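Local atomic coordinates of 3-hydroxyacyl-CoA dehydrogenase type-2 (Mycobacterium avium, PDB entry 3PPI), a protein that probably catalyses the NAD-dependent oxidation of 3-hydroxyacyl-CoA thioesters to 3-oxoacyl-CoA, as a member of the short-chain dehydrogenase/reductase family. Residues I215-K221 with L246-F252; V85-V91 with N146-L150. One frame throughout, in Å; residues are numbered along the deposited sequence.

Contact 1 (I215-K221 with L246-F252)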
# COMPACT_ATOMS: atom_id res chain seq x y z
N ILE A 215 1.16 -12.37 8.88
CA ILE A 215 0.98 -13.07 7.61
C ILE A 215 -0.43 -12.75 7.16
O ILE A 215 -1.39 -12.87 7.94
CB ILE A 215 1.14 -14.59 7.76
CG1 ILE A 215 2.56 -14.95 8.26
CG2 ILE A 215 0.83 -15.30 6.43
CD1 ILE A 215 2.74 -16.44 8.62
N ALA A 216 -0.55 -12.34 5.90
CA ALA A 216 -1.86 -12.15 5.25
C ALA A 216 -2.05 -13.27 4.23
O ALA A 216 -1.58 -13.17 3.10
CB ALA A 216 -1.94 -10.78 4.56
N PRO A 217 -2.73 -14.35 4.63
CA PRO A 217 -2.91 -15.42 3.67
C PRO A 217 -3.91 -15.10 2.57
O PRO A 217 -4.82 -14.28 2.77
CB PRO A 217 -3.44 -16.59 4.51
CG PRO A 217 -3.23 -16.21 5.92
CD PRO A 217 -3.21 -14.72 5.98
N GLY A 218 -3.72 -15.72 1.41
CA GLY A 218 -4.72 -15.75 0.37
C GLY A 218 -5.71 -16.86 0.72
O GLY A 218 -6.14 -16.96 1.87
N THR A 219 -6.07 -17.68 -0.26
CA THR A 219 -7.01 -18.79 -0.06
C THR A 219 -6.23 -20.04 0.30
O THR A 219 -5.43 -20.54 -0.51
CB THR A 219 -7.87 -19.03 -1.32
OG1 THR A 219 -8.36 -17.76 -1.78
CG2 THR A 219 -9.06 -19.96 -1.00
N MET A 220 -6.47 -20.55 1.51
CA MET A 220 -5.69 -21.64 2.09
C MET A 220 -6.54 -22.89 2.28
O MET A 220 -7.75 -22.81 2.52
CB MET A 220 -5.14 -21.21 3.45
CG MET A 220 -4.34 -19.91 3.48
SD MET A 220 -2.98 -19.81 2.28
CE MET A 220 -1.69 -20.73 3.15
N LYS A 221 -5.88 -24.05 2.17
CA LYS A 221 -6.54 -25.34 2.30
C LYS A 221 -6.70 -25.72 3.76
O LYS A 221 -5.84 -26.38 4.33
CB LYS A 221 -5.73 -26.43 1.58
CG LYS A 221 -6.36 -27.83 1.55
CD LYS A 221 -5.43 -28.79 0.78
CE LYS A 221 -5.61 -30.25 1.18
NZ LYS A 221 -6.93 -30.78 0.77
N LEU A 246 -4.92 -23.73 -3.75
CA LEU A 246 -4.90 -23.22 -2.38
C LEU A 246 -3.52 -23.45 -1.72
O LEU A 246 -2.86 -24.45 -1.98
CB LEU A 246 -5.99 -23.90 -1.56
CG LEU A 246 -7.42 -23.36 -1.73
CD1 LEU A 246 -7.83 -23.23 -3.19
CD2 LEU A 246 -8.41 -24.27 -0.99
N GLY A 247 -3.10 -22.50 -0.88
CA GLY A 247 -1.86 -22.64 -0.11
C GLY A 247 -2.03 -23.70 0.96
O GLY A 247 -3.15 -23.93 1.46
N THR A 248 -0.94 -24.39 1.30
CA THR A 248 -1.05 -25.41 2.32
C THR A 248 -0.82 -24.85 3.72
O THR A 248 -0.08 -23.87 3.91
CB THR A 248 -0.07 -26.57 2.08
OG1 THR A 248 1.27 -26.10 2.24
CG2 THR A 248 -0.26 -27.16 0.68
N PRO A 249 -1.41 -25.50 4.73
CA PRO A 249 -1.03 -25.18 6.10
C PRO A 249 0.48 -25.24 6.32
O PRO A 249 1.01 -24.38 7.03
CB PRO A 249 -1.75 -26.25 6.92
CG PRO A 249 -2.99 -26.55 6.08
CD PRO A 249 -2.44 -26.56 4.68
N ASP A 250 1.17 -26.20 5.72
CA ASP A 250 2.64 -26.27 5.91
C ASP A 250 3.36 -25.05 5.34
O ASP A 250 4.39 -24.63 5.90
CB ASP A 250 3.24 -27.53 5.29
CG ASP A 250 3.00 -28.78 6.14
OD1 ASP A 250 2.63 -28.66 7.33
OD2 ASP A 250 3.22 -29.87 5.63
N GLU A 251 2.86 -24.50 4.24
CA GLU A 251 3.44 -23.24 3.68
C GLU A 251 3.25 -22.07 4.62
O GLU A 251 4.15 -21.23 4.78
CB GLU A 251 2.89 -22.96 2.27
CG GLU A 251 3.50 -23.93 1.22
CD GLU A 251 2.67 -24.09 -0.05
OE1 GLU A 251 1.46 -23.78 -0.08
OE2 GLU A 251 3.25 -24.57 -1.05
N PHE A 252 2.08 -22.00 5.25
CA PHE A 252 1.81 -20.99 6.26
C PHE A 252 2.77 -21.16 7.45
O PHE A 252 3.35 -20.19 7.93
CB PHE A 252 0.36 -21.09 6.75
CG PHE A 252 0.02 -20.11 7.83
CD1 PHE A 252 -0.48 -18.87 7.52
CD2 PHE A 252 0.22 -20.43 9.16
CE1 PHE A 252 -0.78 -17.96 8.53
CE2 PHE A 252 -0.07 -19.53 10.16
CZ PHE A 252 -0.59 -18.30 9.84
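Phe252 swings its ring toward strand 210-217 because CG stands anti to its backbone N (chi1 178°), and Ile215 meets it with CG1 set beside its own N and the chain then extended. The delta methyl CD1 of Ile215 thereby lies over one face of the Phe252 ring, 4.1 Å from the centroid, in a CH-pi contact offset toward the rim. Ile215 CG2 also touches Phe252 CE1 at 3.8 Å, while Pro217 CG approaches the ring obliquely. A branched aliphatic chain and a rigid proline ring suit this buried place, where Phe252 also packs on Leu42 and Thr46 of helix 41-52.

Met220 takes a different route: bends at chi2 and chi3 curl the chain back, so that SD lies near Gly247 CA and CE reaches 3.6 Å from Thr248 O. Gly247, with no side chain, lets this flexible thioether lie close against the backbone.

Past the strand, the two segments meet in a single beta bridge, Met220 with Gly247. Gly247 N donates to Thr219 O at 3.1 Å, and Lys221 N donates to Gly247 O at 2.8 Å. Beside the bridge, Thr219 CG2 meets Leu246 CG at 3.8 Å, and Pro249 CG rests against Lys221 O.

The helix beginning at Pro249 is opened by a capping box: Thr248 OG1 accepts from Glu251 N, and Glu251 OE1 accepts from Thr248 N. Glu251 OE2 also pairs with Arg245. Proline suits the first turn, where its missing N-H costs no helical bond. The joining of the penultimate strand of the parallel sheet to the helix packed on it is in keeping with the Rossmann-type fold of short-chain dehydrogenases.

Contact 2 (V85-V91 with N146-L150)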
# COMPACT_ATOMS: atom_id res chain seq x y z
N VAL A 85 -9.89 -16.75 23.05
CA VAL A 85 -8.95 -15.64 22.84
C VAL A 85 -9.47 -14.29 23.32
O VAL A 85 -8.66 -13.38 23.55
CB VAL A 85 -8.52 -15.51 21.37
CG1 VAL A 85 -7.67 -16.70 20.96
CG2 VAL A 85 -9.75 -15.33 20.45
N THR A 86 -10.78 -14.15 23.49
CA THR A 86 -11.38 -12.92 24.02
C THR A 86 -11.45 -12.86 25.56
O THR A 86 -11.88 -11.86 26.12
CB THR A 86 -12.79 -12.69 23.42
OG1 THR A 86 -13.70 -13.70 23.87
CG2 THR A 86 -12.71 -12.71 21.89
N SER A 87 -11.03 -13.93 26.23
CA SER A 87 -11.06 -13.98 27.70
C SER A 87 -9.65 -13.83 28.30
O SER A 87 -8.78 -14.66 28.04
CB SER A 87 -11.71 -15.29 28.17
OG SER A 87 -11.30 -15.64 29.48
N GLU A 88 -9.44 -12.79 29.10
CA GLU A 88 -8.15 -12.59 29.76
C GLU A 88 -7.74 -13.80 30.60
O GLU A 88 -6.61 -14.29 30.48
CB GLU A 88 -8.17 -11.34 30.64
CG GLU A 88 -6.90 -11.16 31.49
CD GLU A 88 -6.85 -9.81 32.17
OE1 GLU A 88 -6.75 -8.79 31.44
OE2 GLU A 88 -6.91 -9.78 33.42
N ASP A 89 -8.66 -14.28 31.44
CA ASP A 89 -8.39 -15.44 32.30
C ASP A 89 -7.88 -16.63 31.52
O ASP A 89 -6.95 -17.31 31.93
CB ASP A 89 -9.66 -15.90 33.05
CG ASP A 89 -10.18 -14.87 34.03
OD1 ASP A 89 -9.63 -13.75 34.10
OD2 ASP A 89 -11.17 -15.19 34.73
N SER A 90 -8.55 -16.91 30.41
CA SER A 90 -8.27 -18.08 29.60
C SER A 90 -6.90 -17.98 28.92
O SER A 90 -6.14 -18.95 28.88
CB SER A 90 -9.37 -18.21 28.54
OG SER A 90 -9.34 -19.46 27.91
N VAL A 91 -6.58 -16.80 28.40
CA VAL A 91 -5.26 -16.57 27.81
C VAL A 91 -4.14 -16.60 28.86
O VAL A 91 -3.07 -17.15 28.63
CB VAL A 91 -5.23 -15.26 27.00
CG1 VAL A 91 -3.81 -14.95 26.52
CG2 VAL A 91 -6.22 -15.36 25.81
N ASN A 146 -6.04 -9.05 22.37
CA ASN A 146 -6.05 -9.62 23.72
C ASN A 146 -4.93 -10.65 23.90
O ASN A 146 -4.23 -10.63 24.91
CB ASN A 146 -7.40 -10.27 24.05
CG ASN A 146 -7.55 -10.60 25.54
OD1 ASN A 146 -7.39 -9.72 26.41
ND2 ASN A 146 -7.89 -11.86 25.84
N VAL A 147 -4.76 -11.53 22.92
CA VAL A 147 -3.67 -12.50 22.96
C VAL A 147 -2.33 -11.75 22.95
O VAL A 147 -1.45 -12.02 23.77
CB VAL A 147 -3.76 -13.51 21.79
CG1 VAL A 147 -2.53 -14.43 21.76
CG2 VAL A 147 -5.04 -14.33 21.91
N ALA A 148 -2.20 -10.76 22.06
CA ALA A 148 -0.94 -10.05 21.89
C ALA A 148 -0.51 -9.28 23.14
O ALA A 148 0.67 -9.31 23.51
CB ALA A 148 -1.00 -9.11 20.70
N ARG A 149 -1.46 -8.57 23.78
CA ARG A 149 -1.12 -7.76 24.92
C ARG A 149 -0.64 -8.62 26.09
O ARG A 149 0.35 -8.30 26.73
CB ARG A 149 -2.26 -6.81 25.31
CG ARG A 149 -3.36 -7.43 26.10
CD ARG A 149 -4.64 -6.58 26.19
NE ARG A 149 -5.61 -7.38 26.94
CZ ARG A 149 -5.70 -7.44 28.27
NH1 ARG A 149 -4.95 -6.67 29.05
NH2 ARG A 149 -6.56 -8.28 28.82
N LEU A 150 -1.31 -9.74 26.32
CA LEU A 150 -1.00 -10.60 27.46
C LEU A 150 0.29 -11.40 27.23
O LEU A 150 1.14 -11.50 28.14
CB LEU A 150 -2.20 -11.52 27.76
CG LEU A 150 -3.47 -10.79 28.20
CD1 LEU A 150 -4.73 -11.69 28.20
CD2 LEU A 150 -3.26 -10.18 29.60
O HOH W 1 -5.10 -6.96 31.89
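Polar bonds tie Asn146 to the turn before helix 88-98 and Arg149 to the first residue of that helix. Asn146 ND2 donates to Val85 O at 2.9 Å, with the oxygen near the amide plane but the donor above the carbonyl plane. Its OD1 accepts from both Arg149 NE and Arg149 NH2, the latter at 2.9 Å, a side-on grip that fixes the guanidinium one helical turn away. Asparagine suits this buried place because one amide can both donate and accept.

The charged pair is Arg149 with Glu88. CG of Arg149 stands between its N and carbonyl carbon (chi1 80°), and the chain then extends to bring NH2 2.7 Å from Glu88 OE1. The carboxylate uses its anti lone pair, and its plane is turned 42° from the guanidinium. A water also bridges Glu88 OE1 and Arg149 NH1, and this NH1 donates to Ala128 O of a neighbouring subunit.

Apolar contacts join the remaining side chains. Val85 CG1 meets Val147 CG2 at 3.7 Å, and Val91 CG1 meets Leu150 CD1 at 3.8 Å. Short beta-branched valines suit this close approach, while the longer leucine spans to the neighbouring helix and lays CD2 over a face of the Arg149 guanidinium.

Helix 88-98, N-capped by Ser87, comes after strand 78-82, outermost in this chain's sheet, and packs against helix 130-156.

Both contacts are largely buried, yet they lie on opposite sides of the chain's centre, with centres about 25 Å apart, and they share no helix or strand. Contact 1 ties strand 210-217, inside the parallel sheet, to helix 249-261; contact 2 joins helix 88-98 and the turn before it to helix 130-156. Their chemistry follows: next to the sheet, an aromatic and aliphatic cluster is combined with a backbone bridge, whereas between helices the polar work falls to side chains, an amide and an ion pair. In each, a helix start is capped by a hydroxyl side chain, and each borders a different neighbouring subunit of the four-chain assembly.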